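Local coordinates for putative chromatin binding protein (Chaetomium thermophilum, PDB 6QP0), which acts as the tRNA-dependent ATPase Kti12, essential for tRNA modification by Elongator, and is represented here by its P-loop nucleotide-binding domain, at residues H74-A79 with A115-V120; G137-L142 with F213-P218. All coordinates share one frame; numbering follows the deposited sequence.

Contact 1: H74-A79 with A115-V120; sequences HYISDA and AAVKRV
His-74 and Ile-76 of strand 72-77 meet helix 106-120 within a beta-alpha-beta crossover, a worked example of how a P-loop NTPase fold covers its sheet with the helix leading to the next strand. The axes of strand 74-77 and helix 115-120 approach to 9.5 Å and run nearly antiparallel, at 171°. Two kinds of contact hold them. The first is aliphatic and buried: Ile-76 stretches toward the helix with CD1 anti to CA (chi2 170°), and CD1 lies 3.8 Å from Ala-116 CB, 3.9 Å from Val-117 CG2 and 3.6 Å from Ala-116 O, against the helix backbone. Its other branch, CG2, also rests on Ala-116 CB, at 3.9 Å, so the alanine meets both arms. The second is a CH-pi contact in which Val-120 lies over a face of the His-74 imidazole. At the ring's far end NE2 hydrogen-bonds to Asp-125, at the start of the following strand, which helps fix the ring. On the strand's other side the hydroxyl of Tyr-75 is hydrogen-bonded to OD2 of Asp-130, a magnesium ligand. Val-120 CB sits 3.5 Å from the His-74 ring centroid, only 9° off its normal, while Val-120 CG1 lies 3.5 Å from His-74 ND1.

Contact 2: G137-L142 with F213-P218; sequences GWRYQL and FRYEEP
The guanidinium of Arg-139 has Pro-218 over one face, with CG of the proline ring 4.1 Å above the plane over its centre, and the backbone carbonyl of Glu-216 at its edge. Both terminal nitrogens converge end-on on that single oxygen: Arg-139 NH2 reaches Glu-216 O at 2.9 Å and NH1 at 3.1 Å. Sharing one acceptor makes both bonds bent, with N-H...O angles of 146° and 135°. NH1 approaches almost in line with the carbonyl bond, NH2 from above the carbonyl plane. A bend in the arginine chain at chi3 (-64°) turns the group to this edge-on approach. The Glu-216 carboxylate does not touch the guanidinium, its OE1 being 4.8 Å from Arg-139 NH2. Instead, OE1 accepts a hydrogen bond from the backbone N of Lys-136. Arg-139 is further fixed by a salt bridge from NE to Asp-225 and a hydrogen bond from NH1 to Asn-133 O. The loop between helix 205-213 and strand 228-231 of this P-loop NTPase fold is thereby pinned to the start of helix 136-148, beside the ADP-binding P-loop, where Tyr-215 touches Leu-10. Pro-218 packs on Thr-8 of strand 4-9 and Gln-157 of strand 153-158; Tyr-215, also against Gln-157, hydrogen-bonds through its hydroxyl to Thr-8 OG1.

How the contacts relate
Contacts 1 and 2 follow one another along the chain, and they illustrate how a parallel sheet gathers local and distant elements. Their centres are about 18 Å apart and their nearest atoms about 5 Å, without touching. Strand 125-130 comes between helix 106-120 and helix 136-148 in the sequence, and it pairs with strand 72-77. These two helices also pack directly, Trp-138 against Leu-113 and Val-117 against Glu-145. Contact 1 packs helix 106-120 on 72-77, one of the two edge strands, whereas contact 2 brings a much later loop back to the central strands. Neither touches the bound nucleotide, but both lie near its site: the side chain of Ile-76 is about 10 Å from the magnesium ion and that of Tyr-215 about 10 Å from ADP.

Contact 1: H74-A79 with A115-V120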
ATOM      1  N   HIS A  74      -3.389 -11.202   6.496  1.00 45.66           N
ATOM      2  CA  HIS A  74      -2.249 -11.300   5.598  1.00 44.74           C
ATOM      3  C   HIS A  74      -1.640  -9.921   5.375  1.00 41.01           C
ATOM      4  O   HIS A  74      -2.350  -8.912   5.322  1.00 42.08           O
ATOM      5  CB  HIS A  74      -2.649 -11.898   4.240  1.00 45.55           C
ATOM      6  CG  HIS A  74      -3.406 -13.184   4.342  1.00 47.98           C
ATOM      7  ND1 HIS A  74      -2.788 -14.416   4.341  1.00 48.90           N
ATOM      8  CD2 HIS A  74      -4.734 -13.431   4.439  1.00 49.52           C
ATOM      9  CE1 HIS A  74      -3.702 -15.365   4.438  1.00 50.30           C
ATOM     10  NE2 HIS A  74      -4.892 -14.794   4.499  1.00 50.24           N
ATOM     11  N   TYR A  75      -0.315  -9.890   5.236  1.00 39.05           N
ATOM     12  CA  TYR A  75       0.426  -8.667   4.965  1.00 37.40           C
ATOM     13  C   TYR A  75       1.355  -8.899   3.783  1.00 37.67           C
ATOM     14  O   TYR A  75       2.129  -9.861   3.779  1.00 39.23           O
ATOM     15  CB  TYR A  75       1.234  -8.222   6.188  1.00 37.71           C
ATOM     16  CG  TYR A  75       2.222  -7.114   5.892  1.00 38.27           C
ATOM     17  CD1 TYR A  75       1.819  -5.786   5.867  1.00 38.64           C
ATOM     18  CD2 TYR A  75       3.556  -7.399   5.639  1.00 37.95           C
ATOM     19  CE1 TYR A  75       2.717  -4.774   5.595  1.00 38.23           C
ATOM     20  CE2 TYR A  75       4.462  -6.392   5.367  1.00 38.21           C
ATOM     21  CZ  TYR A  75       4.037  -5.083   5.347  1.00 38.44           C
ATOM     22  OH  TYR A  75       4.934  -4.076   5.076  1.00 39.43           O
ATOM     23  N   ILE A  76       1.283  -8.014   2.791  1.00 36.06           N
ATOM     24  CA  ILE A  76       2.090  -8.111   1.581  1.00 38.05           C
ATOM     25  C   ILE A  76       2.726  -6.757   1.310  1.00 38.22           C
ATOM     26  O   ILE A  76       2.109  -5.712   1.543  1.00 36.61           O
ATOM     27  CB  ILE A  76       1.249  -8.562   0.368  1.00 38.66           C
ATOM     28  CG1 ILE A  76       0.513  -9.867   0.678  1.00 38.02           C
ATOM     29  CG2 ILE A  76       2.137  -8.730  -0.860  1.00 38.36           C
ATOM     30  CD1 ILE A  76      -0.525 -10.246  -0.360  1.00 36.91           C
ATOM     31  N   SER A  77       3.958  -6.773   0.805  1.00 42.18           N
ATOM     32  CA  SER A  77       4.670  -5.552   0.473  1.00 43.98           C
ATOM     33  C   SER A  77       5.695  -5.863  -0.606  1.00 41.89           C
ATOM     34  O   SER A  77       5.965  -7.026  -0.918  1.00 43.41           O
ATOM     35  CB  SER A  77       5.349  -4.945   1.707  1.00 48.62           C
ATOM     36  OG  SER A  77       6.449  -5.737   2.120  1.00 49.19           O
ATOM     37  N   ASP A  78       6.265  -4.803  -1.187  1.00 35.95           N
ATOM     38  CA  ASP A  78       7.370  -4.980  -2.120  1.00 33.10           C
ATOM     39  C   ASP A  78       8.505  -5.762  -1.470  1.00 35.45           C
ATOM     40  O   ASP A  78       9.135  -6.613  -2.110  1.00 33.71           O
ATOM     41  CB  ASP A  78       7.871  -3.621  -2.615  1.00 31.49           C
ATOM     42  CG  ASP A  78       6.859  -2.904  -3.495  1.00 30.88           C
ATOM     43  OD1 ASP A  78       5.673  -3.292  -3.494  1.00 30.18           O
ATOM     44  OD2 ASP A  78       7.256  -1.951  -4.197  1.00 31.51           O
ATOM     45  N   ALA A  79       8.767  -5.499  -0.186  1.00 40.32           N
ATOM     46  CA  ALA A  79       9.867  -6.163   0.505  1.00 44.20           C
ATOM     47  C   ALA A  79       9.578  -7.644   0.723  1.00 43.58           C
ATOM     48  O   ALA A  79      10.471  -8.484   0.564  1.00 45.85           O
ATOM     49  CB  ALA A  79      10.136  -5.469   1.841  1.00 47.12           C
ATOM     50  N   ALA A 115      -0.613 -11.439  -7.958  1.00 31.26           N
ATOM     51  CA  ALA A 115      -0.644 -12.866  -7.660  1.00 31.28           C
ATOM     52  C   ALA A 115      -0.634 -13.116  -6.157  1.00 30.21           C
ATOM     53  O   ALA A 115      -1.402 -13.940  -5.646  1.00 30.79           O
ATOM     54  CB  ALA A 115       0.542 -13.563  -8.327  1.00 31.87           C
ATOM     55  N   ALA A 116       0.239 -12.413  -5.430  1.00 29.77           N
ATOM     56  CA  ALA A 116       0.318 -12.595  -3.985  1.00 29.96           C
ATOM     57  C   ALA A 116      -1.033 -12.365  -3.321  1.00 30.30           C
ATOM     58  O   ALA A 116      -1.412 -13.098  -2.400  1.00 30.91           O
ATOM     59  CB  ALA A 116       1.368 -11.653  -3.397  1.00 29.64           C
ATOM     60  N   VAL A 117      -1.774 -11.349  -3.768  1.00 30.08           N
ATOM     61  CA  VAL A 117      -3.080 -11.071  -3.181  1.00 30.54           C
ATOM     62  C   VAL A 117      -4.070 -12.172  -3.544  1.00 31.35           C
ATOM     63  O   VAL A 117      -4.798 -12.683  -2.685  1.00 32.14           O
ATOM     64  CB  VAL A 117      -3.587  -9.687  -3.628  1.00 30.21           C
ATOM     65  CG1 VAL A 117      -4.992  -9.438  -3.103  1.00 30.85           C
ATOM     66  CG2 VAL A 117      -2.643  -8.593  -3.155  1.00 29.65           C
ATOM     67  N   LYS A 118      -4.104 -12.562  -4.821  1.00 34.54           N
ATOM     68  CA  LYS A 118      -5.076 -13.555  -5.262  1.00 38.39           C
ATOM     69  C   LYS A 118      -4.914 -14.874  -4.517  1.00 39.68           C
ATOM     70  O   LYS A 118      -5.899 -15.587  -4.298  1.00 41.34           O
ATOM     71  CB  LYS A 118      -4.947 -13.786  -6.767  1.00 39.99           C
ATOM     72  CG  LYS A 118      -6.192 -14.391  -7.397  1.00 41.79           C
ATOM     73  CD  LYS A 118      -5.987 -14.680  -8.871  1.00 43.98           C
ATOM     74  CE  LYS A 118      -7.307 -14.693  -9.624  1.00 47.75           C
ATOM     75  NZ  LYS A 118      -8.309 -15.598  -8.999  1.00 50.32           N
ATOM     76  N   ARG A 119      -3.686 -15.213  -4.117  1.00 38.03           N
ATOM     77  CA  ARG A 119      -3.448 -16.482  -3.441  1.00 40.36           C
ATOM     78  C   ARG A 119      -4.077 -16.540  -2.055  1.00 42.22           C
ATOM     79  O   ARG A 119      -4.352 -17.640  -1.565  1.00 43.58           O
ATOM     80  CB  ARG A 119      -1.943 -16.739  -3.328  1.00 39.42           C
ATOM     81  CG  ARG A 119      -1.266 -17.044  -4.657  1.00 39.67           C
ATOM     82  CD  ARG A 119       0.238 -16.819  -4.588  1.00 39.18           C
ATOM     83  NE  ARG A 119       0.871 -16.979  -5.894  1.00 38.79           N
ATOM     84  CZ  ARG A 119       2.046 -16.454  -6.230  1.00 38.03           C
ATOM     85  NH1 ARG A 119       2.724 -15.721  -5.357  1.00 38.07           N
ATOM     86  NH2 ARG A 119       2.539 -16.655  -7.445  1.00 37.71           N
ATOM     87  N   VAL A 120      -4.315 -15.394  -1.416  1.00 45.95           N
ATOM     88  CA  VAL A 120      -4.794 -15.376  -0.039  1.00 48.01           C
ATOM     89  C   VAL A 120      -6.116 -14.628   0.073  1.00 47.34           C
ATOM     90  O   VAL A 120      -6.972 -14.986   0.889  1.00 50.81           O
ATOM     91  CB  VAL A 120      -3.743 -14.749   0.901  1.00 48.62           C
ATOM     92  CG1 VAL A 120      -2.536 -15.658   1.026  1.00 48.05           C
ATOM     93  CG2 VAL A 120      -3.326 -13.369   0.395  1.00 47.61           C
TER

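Contact 2: G137-L142 with F213-P218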
ATOM      1  N   GLY A 137      -5.360   3.070 -12.461  1.00 37.91           N
ATOM      2  CA  GLY A 137      -5.609   1.818 -13.154  1.00 38.68           C
ATOM      3  C   GLY A 137      -5.226   0.611 -12.320  1.00 38.55           C
ATOM      4  O   GLY A 137      -5.990  -0.350 -12.204  1.00 40.31           O
ATOM      5  N   TRP A 138      -4.032   0.646 -11.725  1.00 31.81           N
ATOM      6  CA  TRP A 138      -3.611  -0.446 -10.854  1.00 30.50           C
ATOM      7  C   TRP A 138      -4.571  -0.600  -9.682  1.00 30.25           C
ATOM      8  O   TRP A 138      -5.003  -1.714  -9.360  1.00 31.30           O
ATOM      9  CB  TRP A 138      -2.181  -0.202 -10.372  1.00 30.12           C
ATOM     10  CG  TRP A 138      -1.746  -1.099  -9.258  1.00 29.54           C
ATOM     11  CD1 TRP A 138      -1.304  -0.715  -8.028  1.00 29.61           C
ATOM     12  CD2 TRP A 138      -1.715  -2.532  -9.265  1.00 29.37           C
ATOM     13  NE1 TRP A 138      -0.993  -1.816  -7.270  1.00 29.32           N
ATOM     14  CE2 TRP A 138      -1.237  -2.945  -8.006  1.00 28.97           C
ATOM     15  CE3 TRP A 138      -2.040  -3.505 -10.215  1.00 29.67           C
ATOM     16  CZ2 TRP A 138      -1.079  -4.287  -7.670  1.00 28.83           C
ATOM     17  CZ3 TRP A 138      -1.881  -4.837  -9.881  1.00 29.51           C
ATOM     18  CH2 TRP A 138      -1.406  -5.216  -8.619  1.00 29.07           C
ATOM     19  N   ARG A 139      -4.929   0.513  -9.037  1.00 30.28           N
ATOM     20  CA  ARG A 139      -5.914   0.453  -7.962  1.00 30.76           C
ATOM     21  C   ARG A 139      -7.253  -0.067  -8.470  1.00 31.69           C
ATOM     22  O   ARG A 139      -8.011  -0.679  -7.709  1.00 31.09           O
ATOM     23  CB  ARG A 139      -6.085   1.830  -7.318  1.00 30.40           C
ATOM     24  CG  ARG A 139      -4.899   2.282  -6.467  1.00 30.03           C
ATOM     25  CD  ARG A 139      -5.268   3.460  -5.557  1.00 30.30           C
ATOM     26  NE  ARG A 139      -5.628   4.660  -6.311  1.00 30.79           N
ATOM     27  CZ  ARG A 139      -4.791   5.654  -6.601  1.00 31.02           C
ATOM     28  NH1 ARG A 139      -3.526   5.614  -6.201  1.00 30.84           N
ATOM     29  NH2 ARG A 139      -5.224   6.699  -7.293  1.00 31.61           N
ATOM     30  N   TYR A 140      -7.561   0.161  -9.751  1.00 34.80           N
ATOM     31  CA  TYR A 140      -8.790  -0.379 -10.319  1.00 37.48           C
ATOM     32  C   TYR A 140      -8.687  -1.887 -10.514  1.00 37.74           C
ATOM     33  O   TYR A 140      -9.668  -2.612 -10.308  1.00 35.77           O
ATOM     34  CB  TYR A 140      -9.110   0.309 -11.645  1.00 38.07           C
ATOM     35  CG  TYR A 140     -10.310  -0.281 -12.351  1.00 39.98           C
ATOM     36  CD1 TYR A 140     -11.600   0.085 -11.991  1.00 41.34           C
ATOM     37  CD2 TYR A 140     -10.155  -1.208 -13.376  1.00 40.43           C
ATOM     38  CE1 TYR A 140     -12.700  -0.453 -12.629  1.00 42.55           C
ATOM     39  CE2 TYR A 140     -11.250  -1.751 -14.021  1.00 41.15           C
ATOM     40  CZ  TYR A 140     -12.520  -1.369 -13.643  1.00 43.10           C
ATOM     41  OH  TYR A 140     -13.617  -1.904 -14.278  1.00 44.77           O
ATOM     42  N   GLN A 141      -7.511  -2.377 -10.915  1.00 39.43           N
ATOM     43  CA  GLN A 141      -7.307  -3.818 -11.014  1.00 41.70           C
ATOM     44  C   GLN A 141      -7.517  -4.483  -9.660  1.00 39.73           C
ATOM     45  O   GLN A 141      -8.208  -5.503  -9.553  1.00 41.64           O
ATOM     46  CB  GLN A 141      -5.904  -4.124 -11.542  1.00 44.03           C
ATOM     47  CG  GLN A 141      -5.583  -3.544 -12.912  1.00 46.27           C
ATOM     48  CD  GLN A 141      -4.180  -3.907 -13.378  1.00 48.50           C
ATOM     49  OE1 GLN A 141      -3.671  -4.985 -13.068  1.00 50.63           O
ATOM     50  NE2 GLN A 141      -3.545  -3.002 -14.115  1.00 49.55           N
ATOM     51  N   LEU A 142      -6.921  -3.912  -8.608  1.00 33.11           N
ATOM     52  CA  LEU A 142      -7.076  -4.472  -7.271  1.00 30.74           C
ATOM     53  C   LEU A 142      -8.531  -4.441  -6.831  1.00 31.56           C
ATOM     54  O   LEU A 142      -9.020  -5.387  -6.201  1.00 32.02           O
ATOM     55  CB  LEU A 142      -6.201  -3.706  -6.282  1.00 30.08           C
ATOM     56  CG  LEU A 142      -4.693  -3.825  -6.507  1.00 29.49           C
ATOM     57  CD1 LEU A 142      -3.932  -2.807  -5.679  1.00 29.17           C
ATOM     58  CD2 LEU A 142      -4.226  -5.233  -6.177  1.00 29.41           C
ATOM     59  N   PHE A 213       6.149  12.837  -8.601  1.00 45.66           N
ATOM     60  CA  PHE A 213       5.537  13.586  -9.692  1.00 46.89           C
ATOM     61  C   PHE A 213       4.391  12.810 -10.337  1.00 44.72           C
ATOM     62  O   PHE A 213       3.350  13.391 -10.663  1.00 44.77           O
ATOM     63  CB  PHE A 213       6.591  13.945 -10.743  1.00 49.81           C
ATOM     64  CG  PHE A 213       6.010  14.316 -12.082  1.00 50.99           C
ATOM     65  CD1 PHE A 213       5.578  15.606 -12.335  1.00 53.08           C
ATOM     66  CD2 PHE A 213       5.887  13.367 -13.086  1.00 50.28           C
ATOM     67  CE1 PHE A 213       5.038  15.945 -13.563  1.00 54.44           C
ATOM     68  CE2 PHE A 213       5.345  13.700 -14.313  1.00 51.72           C
ATOM     69  CZ  PHE A 213       4.922  14.990 -14.552  1.00 53.81           C
ATOM     70  N   ARG A 214       4.563  11.499 -10.534  1.00 43.24           N
ATOM     71  CA  ARG A 214       3.576  10.681 -11.222  1.00 42.07           C
ATOM     72  C   ARG A 214       2.635   9.947 -10.265  1.00 40.49           C
ATOM     73  O   ARG A 214       1.931   9.023 -10.687  1.00 39.26           O
ATOM     74  CB  ARG A 214       4.265   9.683 -12.159  1.00 42.73           C
ATOM     75  CG  ARG A 214       4.921   8.467 -11.504  1.00 41.60           C
ATOM     76  CD  ARG A 214       5.462   7.535 -12.588  1.00 42.80           C
ATOM     77  NE  ARG A 214       6.081   6.324 -12.056  1.00 41.87           N
ATOM     78  CZ  ARG A 214       7.332   6.254 -11.612  1.00 43.16           C
ATOM     79  NH1 ARG A 214       8.104   7.336 -11.623  1.00 44.68           N
ATOM     80  NH2 ARG A 214       7.806   5.105 -11.153  1.00 43.08           N
ATOM     81  N   TYR A 215       2.596  10.345  -8.994  1.00 42.74           N
ATOM     82  CA  TYR A 215       1.625   9.773  -8.067  1.00 41.81           C
ATOM     83  C   TYR A 215       0.234  10.296  -8.400  1.00 42.24           C
ATOM     84  O   TYR A 215       0.048  11.484  -8.679  1.00 45.55           O
ATOM     85  CB  TYR A 215       1.987  10.108  -6.619  1.00 41.90           C
ATOM     86  CG  TYR A 215       1.027   9.516  -5.604  1.00 40.67           C
ATOM     87  CD1 TYR A 215       1.258   8.269  -5.043  1.00 38.70           C
ATOM     88  CD2 TYR A 215      -0.114  10.207  -5.214  1.00 42.35           C
ATOM     89  CE1 TYR A 215       0.382   7.722  -4.127  1.00 39.47           C
ATOM     90  CE2 TYR A 215      -0.996   9.671  -4.296  1.00 41.74           C
ATOM     91  CZ  TYR A 215      -0.743   8.429  -3.754  1.00 41.83           C
ATOM     92  OH  TYR A 215      -1.620   7.890  -2.839  1.00 42.22           O
ATOM     93  N   GLU A 216      -0.744   9.398  -8.386  1.00 37.85           N
ATOM     94  CA  GLU A 216      -2.122   9.722  -8.729  1.00 37.45           C
ATOM     95  C   GLU A 216      -2.951   9.688  -7.453  1.00 37.05           C
ATOM     96  O   GLU A 216      -3.159   8.618  -6.870  1.00 36.84           O
ATOM     97  CB  GLU A 216      -2.666   8.745  -9.768  1.00 36.35           C
ATOM     98  CG  GLU A 216      -1.814   8.652 -11.020  1.00 38.00           C
ATOM     99  CD  GLU A 216      -2.418   7.736 -12.062  1.00 36.81           C
ATOM    100  OE1 GLU A 216      -3.422   7.064 -11.750  1.00 35.81           O
ATOM    101  OE2 GLU A 216      -1.893   7.691 -13.192  1.00 38.15           O
ATOM    102  N   GLU A 217      -3.423  10.852  -7.026  1.00 36.42           N
ATOM    103  CA  GLU A 217      -4.169  10.939  -5.781  1.00 35.38           C
ATOM    104  C   GLU A 217      -5.410  10.060  -5.854  1.00 34.88           C
ATOM    105  O   GLU A 217      -6.101  10.039  -6.884  1.00 35.73           O
ATOM    106  CB  GLU A 217      -4.569  12.388  -5.500  1.00 35.23           C
ATOM    107  CG  GLU A 217      -3.399  13.349  -5.339  1.00 36.10           C
ATOM    108  CD  GLU A 217      -2.576  13.063  -4.098  1.00 35.93           C
ATOM    109  OE1 GLU A 217      -2.972  12.174  -3.315  1.00 34.58           O
ATOM    110  OE2 GLU A 217      -1.535  13.726  -3.903  1.00 37.46           O
ATOM    111  N   PRO A 218      -5.728   9.309  -4.800  1.00 34.89           N
ATOM    112  CA  PRO A 218      -6.994   8.570  -4.787  1.00 34.53           C
ATOM    113  C   PRO A 218      -8.181   9.517  -4.911  1.00 35.09           C
ATOM    114  O   PRO A 218      -8.226  10.578  -4.284  1.00 35.21           O
ATOM    115  CB  PRO A 218      -6.978   7.849  -3.435  1.00 33.21           C
ATOM    116  CG  PRO A 218      -5.534   7.729  -3.092  1.00 33.00           C
ATOM    117  CD  PRO A 218      -4.882   8.971  -3.636  1.00 34.18           C
TER